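Local coordinates for MATE family efflux transporter (PDB 6IDP), which probably exports drugs and other toxic compounds across the bacterial membrane by coupling their efflux to the inward flow of protons, at residues A264-A268 with E344-L349; L351-V356 with E408-I412; R389-F393 with N418-A424. All coordinates share one frame; numbering follows the deposited sequence.

Interaction 1 (A264-A268 with E344-L349); sequences AAVAA and EVSQIL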
loop_
_atom_site.group_PDB
_atom_site.type_symbol
_atom_site.label_atom_id
_atom_site.label_comp_id
_atom_site.label_asym_id
_atom_site.label_seq_id
_atom_site.Cartn_x
_atom_site.Cartn_y
_atom_site.Cartn_z
ATOM N N ALA A 264 23.092 -4.470 -15.373
ATOM C CA ALA A 264 22.057 -5.319 -15.954
ATOM C C ALA A 264 21.287 -6.074 -14.878
ATOM O O ALA A 264 20.079 -6.279 -14.995
ATOM C CB ALA A 264 22.661 -6.290 -16.943
ATOM N N ALA A 265 21.997 -6.494 -13.837
ATOM C CA ALA A 265 21.365 -7.161 -12.708
ATOM C C ALA A 265 20.443 -6.190 -11.980
ATOM O O ALA A 265 19.352 -6.564 -11.550
ATOM C CB ALA A 265 22.414 -7.718 -11.761
ATOM N N VAL A 266 20.885 -4.942 -11.847
ATOM C CA VAL A 266 20.069 -3.912 -11.212
ATOM C C VAL A 266 18.793 -3.676 -12.019
ATOM O O VAL A 266 17.702 -3.600 -11.460
ATOM C CB VAL A 266 20.839 -2.584 -11.060
ATOM C CG1 VAL A 266 19.926 -1.496 -10.510
ATOM C CG2 VAL A 266 22.044 -2.773 -10.154
ATOM N N ALA A 267 18.940 -3.580 -13.337
ATOM C CA ALA A 267 17.805 -3.363 -14.227
ATOM C C ALA A 267 16.839 -4.549 -14.214
ATOM O O ALA A 267 15.623 -4.368 -14.268
ATOM C CB ALA A 267 18.289 -3.095 -15.645
ATOM N N ALA A 268 17.383 -5.758 -14.148
ATOM C CA ALA A 268 16.561 -6.959 -14.147
ATOM C C ALA A 268 15.743 -7.056 -12.864
ATOM O O ALA A 268 14.592 -7.493 -12.883
ATOM C CB ALA A 268 17.424 -8.196 -14.320
ATOM N N GLU A 344 21.136 -9.199 -22.013
ATOM C CA GLU A 344 21.774 -9.409 -20.721
ATOM C C GLU A 344 20.763 -9.238 -19.588
ATOM O O GLU A 344 20.770 -9.994 -18.617
ATOM C CB GLU A 344 22.946 -8.447 -20.536
ATOM C CG GLU A 344 23.798 -8.730 -19.309
ATOM C CD GLU A 344 24.918 -7.721 -19.126
ATOM O OE1 GLU A 344 25.051 -6.814 -19.976
ATOM O OE2 GLU A 344 25.663 -7.830 -18.130
ATOM N N VAL A 345 19.886 -8.247 -19.723
ATOM C CA VAL A 345 18.866 -8.007 -18.717
ATOM C C VAL A 345 17.786 -9.085 -18.766
ATOM O O VAL A 345 17.364 -9.598 -17.729
ATOM C CB VAL A 345 18.212 -6.622 -18.890
ATOM C CG1 VAL A 345 17.205 -6.373 -17.774
ATOM C CG2 VAL A 345 19.272 -5.533 -18.903
ATOM N N SER A 346 17.353 -9.435 -19.974
ATOM C CA SER A 346 16.272 -10.402 -20.144
ATOM C C SER A 346 16.680 -11.808 -19.702
ATOM O O SER A 346 15.840 -12.587 -19.255
ATOM C CB SER A 346 15.792 -10.426 -21.599
ATOM O OG SER A 346 16.791 -10.932 -22.465
ATOM N N GLN A 347 17.964 -12.130 -19.823
ATOM C CA GLN A 347 18.459 -13.430 -19.381
ATOM C C GLN A 347 18.395 -13.561 -17.859
ATOM O O GLN A 347 18.031 -14.613 -17.330
ATOM C CB GLN A 347 19.891 -13.662 -19.867
ATOM C CG GLN A 347 20.002 -14.055 -21.334
ATOM C CD GLN A 347 21.419 -14.434 -21.721
ATOM O OE1 GLN A 347 22.310 -14.490 -20.874
ATOM N NE2 GLN A 347 21.634 -14.699 -23.005
ATOM N N ILE A 348 18.753 -12.489 -17.160
ATOM C CA ILE A 348 18.718 -12.482 -15.702
ATOM C C ILE A 348 17.276 -12.408 -15.204
ATOM O O ILE A 348 16.918 -13.035 -14.205
ATOM C CB ILE A 348 19.534 -11.304 -15.128
ATOM C CG1 ILE A 348 20.997 -11.417 -15.565
ATOM C CG2 ILE A 348 19.437 -11.272 -13.610
ATOM C CD1 ILE A 348 21.883 -10.285 -15.064
ATOM N N LEU A 349 16.447 -11.651 -15.917
ATOM C CA LEU A 349 15.030 -11.550 -15.592
ATOM C C LEU A 349 14.324 -12.890 -15.803
ATOM O O LEU A 349 13.447 -13.265 -15.026
ATOM C CB LEU A 349 14.367 -10.454 -16.431
ATOM C CG LEU A 349 12.857 -10.266 -16.271
ATOM C CD1 LEU A 349 12.485 -9.948 -14.823
ATOM C CD2 LEU A 349 12.360 -9.177 -17.213
#

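Interaction 2 (L351-V356 with E408-I412); sequences LHLVIV and EGLFI. With OLC ((2R)-2,3-dihydroxypropyl (9Z)-octadec-9-enoate), chain L; OLC ((2R)-2,3-dihydroxypropyl (9Z)-octadec-9-enoate), chain D; OLC ((2R)-2,3-dihydroxypropyl (9Z)-octadec-9-enoate), chain E.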
loop_
_atom_site.group_PDB
_atom_site.type_symbol
_atom_site.label_atom_id
_atom_site.label_comp_id
_atom_site.label_asym_id
_atom_site.label_seq_id
_atom_site.Cartn_x
_atom_site.Cartn_y
_atom_site.Cartn_z
ATOM N N LEU A 351 15.564 -15.737 -15.282
ATOM C CA LEU A 351 15.873 -16.519 -14.092
ATOM C C LEU A 351 14.989 -16.119 -12.915
ATOM O O LEU A 351 14.523 -16.970 -12.161
ATOM C CB LEU A 351 17.345 -16.357 -13.715
ATOM C CG LEU A 351 17.836 -17.295 -12.614
ATOM C CD1 LEU A 351 17.670 -18.743 -13.043
ATOM C CD2 LEU A 351 19.280 -17.000 -12.266
ATOM N N HIS A 352 14.766 -14.819 -12.759
ATOM C CA HIS A 352 13.934 -14.315 -11.676
ATOM C C HIS A 352 12.519 -14.875 -11.770
ATOM O O HIS A 352 11.921 -15.257 -10.766
ATOM C CB HIS A 352 13.899 -12.784 -11.698
ATOM C CG HIS A 352 12.925 -12.186 -10.730
ATOM N ND1 HIS A 352 13.293 -11.757 -9.475
ATOM C CD2 HIS A 352 11.595 -11.947 -10.839
ATOM C CE1 HIS A 352 12.230 -11.278 -8.849
ATOM N NE2 HIS A 352 11.192 -11.382 -9.652
ATOM N N LEU A 353 12.000 -14.937 -12.992
ATOM C CA LEU A 353 10.612 -15.313 -13.230
ATOM C C LEU A 353 10.316 -16.797 -13.003
ATOM O O LEU A 353 9.150 -17.187 -12.928
ATOM C CB LEU A 353 10.208 -14.927 -14.654
ATOM C CG LEU A 353 10.161 -13.427 -14.941
ATOM C CD1 LEU A 353 9.682 -13.168 -16.361
ATOM C CD2 LEU A 353 9.268 -12.723 -13.927
ATOM N N VAL A 354 11.357 -17.622 -12.904
ATOM C CA VAL A 354 11.160 -19.053 -12.673
ATOM C C VAL A 354 11.487 -19.450 -11.239
ATOM O O VAL A 354 11.201 -20.569 -10.819
ATOM C CB VAL A 354 12.019 -19.923 -13.627
ATOM C CG1 VAL A 354 11.669 -19.647 -15.076
ATOM C CG2 VAL A 354 13.501 -19.701 -13.376
ATOM N N ILE A 355 12.086 -18.531 -10.491
ATOM C CA ILE A 355 12.501 -18.827 -9.125
ATOM C C ILE A 355 11.602 -18.167 -8.082
ATOM O O ILE A 355 11.089 -18.835 -7.186
ATOM C CB ILE A 355 13.959 -18.382 -8.877
ATOM C CG1 ILE A 355 14.920 -19.213 -9.728
ATOM C CG2 ILE A 355 14.320 -18.514 -7.404
ATOM C CD1 ILE A 355 16.383 -18.851 -9.533
ATOM N N VAL A 356 11.410 -16.858 -8.207
ATOM C CA VAL A 356 10.711 -16.080 -7.182
ATOM C C VAL A 356 9.170 -16.215 -7.137
ATOM O O VAL A 356 8.611 -16.316 -6.045
ATOM C CB VAL A 356 11.070 -14.582 -7.315
ATOM C CG1 VAL A 356 10.391 -13.765 -6.231
ATOM C CG2 VAL A 356 12.578 -14.397 -7.242
ATOM N N GLU A 408 22.101 -15.506 -9.048
ATOM C CA GLU A 408 21.201 -16.652 -9.053
ATOM C C GLU A 408 20.925 -17.129 -7.630
ATOM O O GLU A 408 19.816 -17.557 -7.317
ATOM C CB GLU A 408 21.773 -17.796 -9.899
ATOM C CG GLU A 408 23.205 -18.183 -9.577
ATOM C CD GLU A 408 24.223 -17.456 -10.437
ATOM O OE1 GLU A 408 23.894 -16.382 -10.986
ATOM O OE2 GLU A 408 25.353 -17.964 -10.568
ATOM N N GLY A 409 21.937 -17.046 -6.772
ATOM C CA GLY A 409 21.784 -17.428 -5.382
ATOM C C GLY A 409 20.909 -16.442 -4.637
ATOM O O GLY A 409 20.180 -16.812 -3.718
ATOM N N LEU A 410 20.982 -15.179 -5.043
ATOM C CA LEU A 410 20.166 -14.135 -4.442
ATOM C C LEU A 410 18.681 -14.392 -4.713
ATOM O O LEU A 410 17.841 -14.191 -3.834
ATOM C CB LEU A 410 20.592 -12.759 -4.965
ATOM C CG LEU A 410 19.992 -11.512 -4.316
ATOM C CD1 LEU A 410 21.020 -10.391 -4.270
ATOM C CD2 LEU A 410 18.758 -11.059 -5.073
ATOM N N PHE A 411 18.361 -14.838 -5.926
ATOM C CA PHE A 411 16.984 -15.178 -6.269
ATOM C C PHE A 411 16.491 -16.345 -5.415
ATOM O O PHE A 411 15.347 -16.353 -4.965
ATOM C CB PHE A 411 16.855 -15.522 -7.757
ATOM C CG PHE A 411 17.091 -14.355 -8.677
ATOM C CD1 PHE A 411 16.939 -13.054 -8.228
ATOM C CD2 PHE A 411 17.462 -14.563 -9.997
ATOM C CE1 PHE A 411 17.156 -11.980 -9.077
ATOM C CE2 PHE A 411 17.678 -13.496 -10.849
ATOM C CZ PHE A 411 17.526 -12.204 -10.389
ATOM N N ILE A 412 17.362 -17.327 -5.200
ATOM C CA ILE A 412 17.050 -18.462 -4.338
ATOM C C ILE A 412 16.801 -17.994 -2.906
ATOM O O ILE A 412 15.903 -18.497 -2.220
ATOM C CB ILE A 412 18.185 -19.512 -4.344
ATOM C CG1 ILE A 412 18.397 -20.063 -5.753
ATOM C CG2 ILE A 412 17.874 -20.651 -3.384
ATOM C CD1 ILE A 412 17.201 -20.807 -6.306
HETATM C C18 OLC L . 21.898 -23.682 -3.569
HETATM C C10 OLC L . 20.068 -19.917 2.653
HETATM C C17 OLC L . 22.310 -22.400 -4.259
HETATM C C11 OLC L . 19.209 -19.314 1.563
HETATM C C16 OLC L . 21.563 -21.224 -3.665
HETATM C C12 OLC L . 20.071 -18.906 0.385
HETATM C C15 OLC L . 21.788 -21.161 -2.168
HETATM C C13 OLC L . 20.841 -20.100 -0.136
HETATM C C14 OLC L . 21.147 -19.908 -1.607
HETATM C C18 OLC D . 6.638 -24.247 -10.811
HETATM C C10 OLC D . 15.495 -23.523 -8.645
HETATM C C9 OLC D . 16.228 -24.654 -8.695
HETATM C C17 OLC D . 7.743 -23.425 -10.187
HETATM C C11 OLC D . 14.589 -23.255 -7.460
HETATM C C16 OLC D . 8.812 -24.335 -9.620
HETATM C C12 OLC D . 13.335 -24.096 -7.568
HETATM C C15 OLC D . 10.101 -23.551 -9.508
HETATM C C13 OLC D . 12.322 -23.400 -8.453
HETATM C C14 OLC D . 11.072 -24.245 -8.576
HETATM C C8 OLC E . 14.344 -21.622 -20.652
HETATM C C7 OLC E . 13.270 -22.402 -19.925
HETATM C C6 OLC E . 13.781 -22.896 -18.588
HETATM C C5 OLC E . 12.654 -23.594 -17.857
HETATM C C4 OLC E . 12.615 -23.157 -16.407
HETATM C C3 OLC E . 13.886 -23.581 -15.699
HETATM C C2 OLC E . 13.667 -23.511 -14.203
HETATM C C1 OLC E . 14.790 -24.225 -13.484
#

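Interaction 3 (R389-F393 with N418-A424); sequences RLFAF and NIIAGWA. With OLC ((2R)-2,3-dihydroxypropyl (9Z)-octadec-9-enoate), chain T; OLC ((2R)-2,3-dihydroxypropyl (9Z)-octadec-9-enoate), chain G.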
loop_
_atom_site.group_PDB
_atom_site.type_symbol
_atom_site.label_atom_id
_atom_site.label_comp_id
_atom_site.label_asym_id
_atom_site.label_seq_id
_atom_site.Cartn_x
_atom_site.Cartn_y
_atom_site.Cartn_z
ATOM N N ARG A 389 9.937 -10.600 8.883
ATOM C CA ARG A 389 9.981 -10.856 7.450
ATOM C C ARG A 389 11.191 -10.173 6.823
ATOM O O ARG A 389 11.888 -10.758 5.999
ATOM C CB ARG A 389 8.693 -10.371 6.778
ATOM C CG ARG A 389 8.571 -10.752 5.310
ATOM C CD ARG A 389 8.997 -9.631 4.375
ATOM N NE ARG A 389 9.311 -10.140 3.043
ATOM C CZ ARG A 389 9.471 -9.375 1.968
ATOM N NH1 ARG A 389 9.334 -8.060 2.060
ATOM N NH2 ARG A 389 9.761 -9.929 0.796
ATOM N N LEU A 390 11.440 -8.938 7.240
ATOM C CA LEU A 390 12.501 -8.134 6.656
ATOM C C LEU A 390 13.895 -8.516 7.125
ATOM O O LEU A 390 14.751 -8.900 6.330
ATOM C CB LEU A 390 12.261 -6.656 6.964
ATOM C CG LEU A 390 12.206 -5.743 5.741
ATOM C CD1 LEU A 390 13.078 -6.314 4.632
ATOM C CD2 LEU A 390 10.765 -5.564 5.270
ATOM N N PHE A 391 14.117 -8.396 8.426
ATOM C CA PHE A 391 15.469 -8.430 8.967
ATOM C C PHE A 391 15.911 -9.813 9.430
ATOM O O PHE A 391 17.107 -10.073 9.545
ATOM C CB PHE A 391 15.587 -7.422 10.115
ATOM C CG PHE A 391 15.307 -6.006 9.699
ATOM C CD1 PHE A 391 16.232 -5.296 8.950
ATOM C CD2 PHE A 391 14.120 -5.385 10.054
ATOM C CE1 PHE A 391 15.979 -3.994 8.563
ATOM C CE2 PHE A 391 13.862 -4.081 9.671
ATOM C CZ PHE A 391 14.794 -3.387 8.924
ATOM N N ALA A 392 14.954 -10.696 9.695
ATOM C CA ALA A 392 15.283 -12.042 10.157
ATOM C C ALA A 392 15.332 -13.046 9.006
ATOM O O ALA A 392 16.136 -13.980 9.022
ATOM C CB ALA A 392 14.284 -12.504 11.211
ATOM N N PHE A 393 14.479 -12.845 8.006
ATOM C CA PHE A 393 14.296 -13.836 6.948
ATOM C C PHE A 393 14.763 -13.369 5.567
ATOM O O PHE A 393 15.668 -13.964 4.984
ATOM C CB PHE A 393 12.823 -14.246 6.881
ATOM C CG PHE A 393 12.274 -14.727 8.191
ATOM C CD1 PHE A 393 13.023 -15.563 9.001
ATOM C CD2 PHE A 393 11.019 -14.329 8.619
ATOM C CE1 PHE A 393 12.525 -16.005 10.211
ATOM C CE2 PHE A 393 10.514 -14.765 9.831
ATOM C CZ PHE A 393 11.268 -15.604 10.627
ATOM N N ASN A 418 10.949 -15.676 1.522
ATOM C CA ASN A 418 9.512 -15.461 1.424
ATOM C C ASN A 418 8.712 -16.611 2.024
ATOM O O ASN A 418 7.726 -16.391 2.726
ATOM C CB ASN A 418 9.100 -15.250 -0.034
ATOM C CG ASN A 418 9.484 -13.880 -0.555
ATOM O OD1 ASN A 418 9.756 -12.964 0.219
ATOM N ND2 ASN A 418 9.499 -13.731 -1.875
ATOM N N ILE A 419 9.146 -17.835 1.744
ATOM C CA ILE A 419 8.462 -19.024 2.230
ATOM C C ILE A 419 8.519 -19.118 3.750
ATOM O O ILE A 419 7.506 -19.390 4.402
ATOM C CB ILE A 419 9.063 -20.296 1.612
ATOM C CG1 ILE A 419 8.647 -20.401 0.144
ATOM C CG2 ILE A 419 8.627 -21.538 2.387
ATOM C CD1 ILE A 419 9.184 -21.627 -0.555
ATOM N N ILE A 420 9.704 -18.884 4.307
ATOM C CA ILE A 420 9.886 -18.893 5.751
ATOM C C ILE A 420 9.024 -17.818 6.413
ATOM O O ILE A 420 8.362 -18.073 7.417
ATOM C CB ILE A 420 11.365 -18.679 6.135
ATOM C CG1 ILE A 420 12.217 -19.852 5.642
ATOM C CG2 ILE A 420 11.510 -18.516 7.637
ATOM C CD1 ILE A 420 13.668 -19.787 6.080
ATOM N N ALA A 421 9.023 -16.626 5.825
ATOM C CA ALA A 421 8.277 -15.490 6.359
ATOM C C ALA A 421 6.773 -15.753 6.411
ATOM O O ALA A 421 6.107 -15.389 7.382
ATOM C CB ALA A 421 8.560 -14.251 5.535
ATOM N N GLY A 422 6.243 -16.374 5.361
ATOM C CA GLY A 422 4.828 -16.689 5.300
ATOM C C GLY A 422 4.433 -17.729 6.332
ATOM O O GLY A 422 3.380 -17.630 6.967
ATOM N N TRP A 423 5.289 -18.732 6.495
ATOM C CA TRP A 423 5.071 -19.779 7.477
ATOM C C TRP A 423 5.136 -19.199 8.887
ATOM O O TRP A 423 4.322 -19.536 9.749
ATOM C CB TRP A 423 6.100 -20.897 7.286
ATOM C CG TRP A 423 5.971 -22.039 8.249
ATOM C CD1 TRP A 423 6.940 -22.518 9.086
ATOM C CD2 TRP A 423 4.810 -22.850 8.474
ATOM N NE1 TRP A 423 6.455 -23.576 9.815
ATOM C CE2 TRP A 423 5.150 -23.798 9.461
ATOM C CE3 TRP A 423 3.519 -22.867 7.939
ATOM C CZ2 TRP A 423 4.244 -24.752 9.922
ATOM C CZ3 TRP A 423 2.622 -23.814 8.400
ATOM C CH2 TRP A 423 2.988 -24.742 9.381
ATOM N N ALA A 424 6.100 -18.309 9.109
ATOM C CA ALA A 424 6.261 -17.647 10.398
ATOM C C ALA A 424 5.067 -16.754 10.720
ATOM O O ALA A 424 4.635 -16.668 11.870
ATOM C CB ALA A 424 7.543 -16.832 10.417
HETATM C C18 OLC T . 4.785 -23.903 1.226
HETATM C C17 OLC T . 5.572 -23.628 2.489
HETATM C C16 OLC T . 4.793 -24.121 3.691
HETATM C C12 OLC T . 6.372 -25.862 6.904
HETATM C C15 OLC T . 5.525 -23.759 4.966
HETATM C C13 OLC T . 7.282 -24.768 6.390
HETATM C C14 OLC T . 6.892 -24.411 4.972
HETATM C C18 OLC G . 3.056 -20.995 2.790
HETATM C C10 OLC G . -5.227 -22.079 5.860
HETATM C C9 OLC G . -6.199 -23.004 5.718
HETATM C C17 OLC G . 3.152 -20.757 4.281
HETATM C C11 OLC G . -3.794 -22.527 6.050
HETATM C C16 OLC G . 1.835 -20.220 4.800
HETATM C C12 OLC G . -2.839 -21.374 5.820
HETATM C C15 OLC G . 0.888 -21.357 5.123
HETATM C C13 OLC G . -1.416 -21.886 5.897
HETATM C C14 OLC G . -0.453 -20.779 5.526
HETATM O O HOH W 1 10.437 -12.618 2.903
#

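Interaction 1 (A264-A268 with E344-L349)
A small-xxx-small face, the pattern by which helices in a membrane protein commonly come close, is built here from A264 and A268, one turn apart on helix 263-279, and it meets V345, I348 and L349 of helix 343-355. The short segments approach to 8.3 Å between axes and cross at -56°, a spacing that methyl groups permit. Where the two backbones draw together, A268 CA lies 5.1 Å from L349 CA.

The bulk comes from the other helix. V345 straddles the alanine surface with its two branches: chi1 of -177° sends CG1 over the backbone between A267 and A268, 3.7 Å from A268 N, while CG2 turns back along the helix to A264 CB. I348 reaches further across. Its CG2 leans on A268 CB at 3.7 Å, and the extended CG1-CD1 arm, with chi2 at 179°, ends 3.9 Å from A265 CA. The methyl of A268 thus drops into a hollow lined by V345 O, I348 CG2 and L349 CB. Separately, L349 lays CD1 against A268 O at 3.8 Å. At the other end the fully extended chain of E344 passes alongside A264, whose CB lies 3.5 Å from E344 CD.

Around this core, I407 of helix 379-435 touches both A265 and I348, and L349 packs against A336 and M339 of helix 332-339.

Except for the carboxylate of E344, which merely skirts a methyl, the side-chain surface is aliphatic. Cohesion across the pair therefore rests on dispersion forces and fit, with the backbone amides busy inside their own helices, as in the bond from A268 N to A264 O.

Interaction 2 (L351-V356 with E408-I412)
The ring of F411 is the main bump of this contact, a flat wedge pushed from helix 379-435 into a hollow between L351, H352 and I355. H352 lines one broad side of the hollow: its CB lies over the face of F411, 4.1 Å from the ring centroid, and its imidazole presents an edge to that same face in a T-shaped pair, with planes at 84° and centroids 5.3 Å apart. V356 CG2 packs over a face of the imidazole and fills the corner beside F411 O. L351 walls off the rim of the phenyl ring, CG and CD2 lying beside F411 CD2. Beyond it, L351 CD2 fits against E408 CB at 3.5 Å.

On the base of the wedge, I355 CD1 abuts F411 CB at 3.8 Å, and I355 CG2 presses on F411 O at 3.4 Å. I412 starts out away from the contact, but a bend at chi2 (-63°) folds CD1 back to 3.8 Å from I355 CG2, while I412 CG2 rests on a monoolein chain. A second monoolein runs past I412 CD1 and V354 O.

H352 ND1, buried without a polar partner in the model, lies over the face of F411, so the histidine joins through packing and ring electrostatics.

Interaction 3 (R389-F393 with N418-A424)
The ring of F393 lies under I420, whose CG2 methyl sits over one face at 3.8 Å from the ring centroid in a CH-pi contact. The methyl of A392, its own neighbour, covers the opposite face, so the ring is sandwiched between aliphatic groups. One side of the ring continues along the partner helix: F393 CD2 meets A421 CA, and F393 CE2 is 3.7 Å from A424 CB. I420 and A421 on one turn and A424 on the next thus make a shallow groove for a single phenyl group.

R389 extends the contact toward N418. Its CG rests on A421 CB at 3.5 Å, and a bend at chi2 (-97°) then swings the chain along helical segment 418-424, toward its N-terminal end and side by side with N418. R389 NH2 donates to N418 OD1 over 3.1 Å in a nearly straight bond (167° at the hydrogen), with the acceptor close to the guanidinium plane. A water closes the ring, accepting from R389 NE at 2.7 Å and donating to N418 OD1 at 2.8 Å. Two donors therefore grip one carbonyl oxygen, and S359 OG pairs with N418 ND2, which should fix the rotation of the amide. R389 has a further cation-pi partner in Y394.

Away from F393, W423 lays its ring against a monoolein chain, marking the lipid-facing side. The segments cross at 117°, and a wider pi-type turn spans 389-393. The contact joins two limbs of the helical stretch 379-435, in the C-terminal half of a MATE transporter, apolar at one end and tied at the other by a polar network round the buried amide of N418.

How the interactions relate
All three contacts lie in the C-terminal half of the transporter, and helix 343-355 and helix 379-435 are each shared by two of them. Interactions 1 and 2 both use helix 343-355, follow each other along the chain, and have centres 11 Å apart; they touch where I348 O packs on F411 CE2, so the two contacts adjoin. Interactions 2 and 3 share the helical region 379-435, with segments that alternate in sequence and centres about 17 Å apart. Interaction 3 lies about 25 Å from interaction 1, centre to centre, and does not touch it. Helix 379-435 is thus held to helix 343-355 at one place, and its own limbs to each other at another.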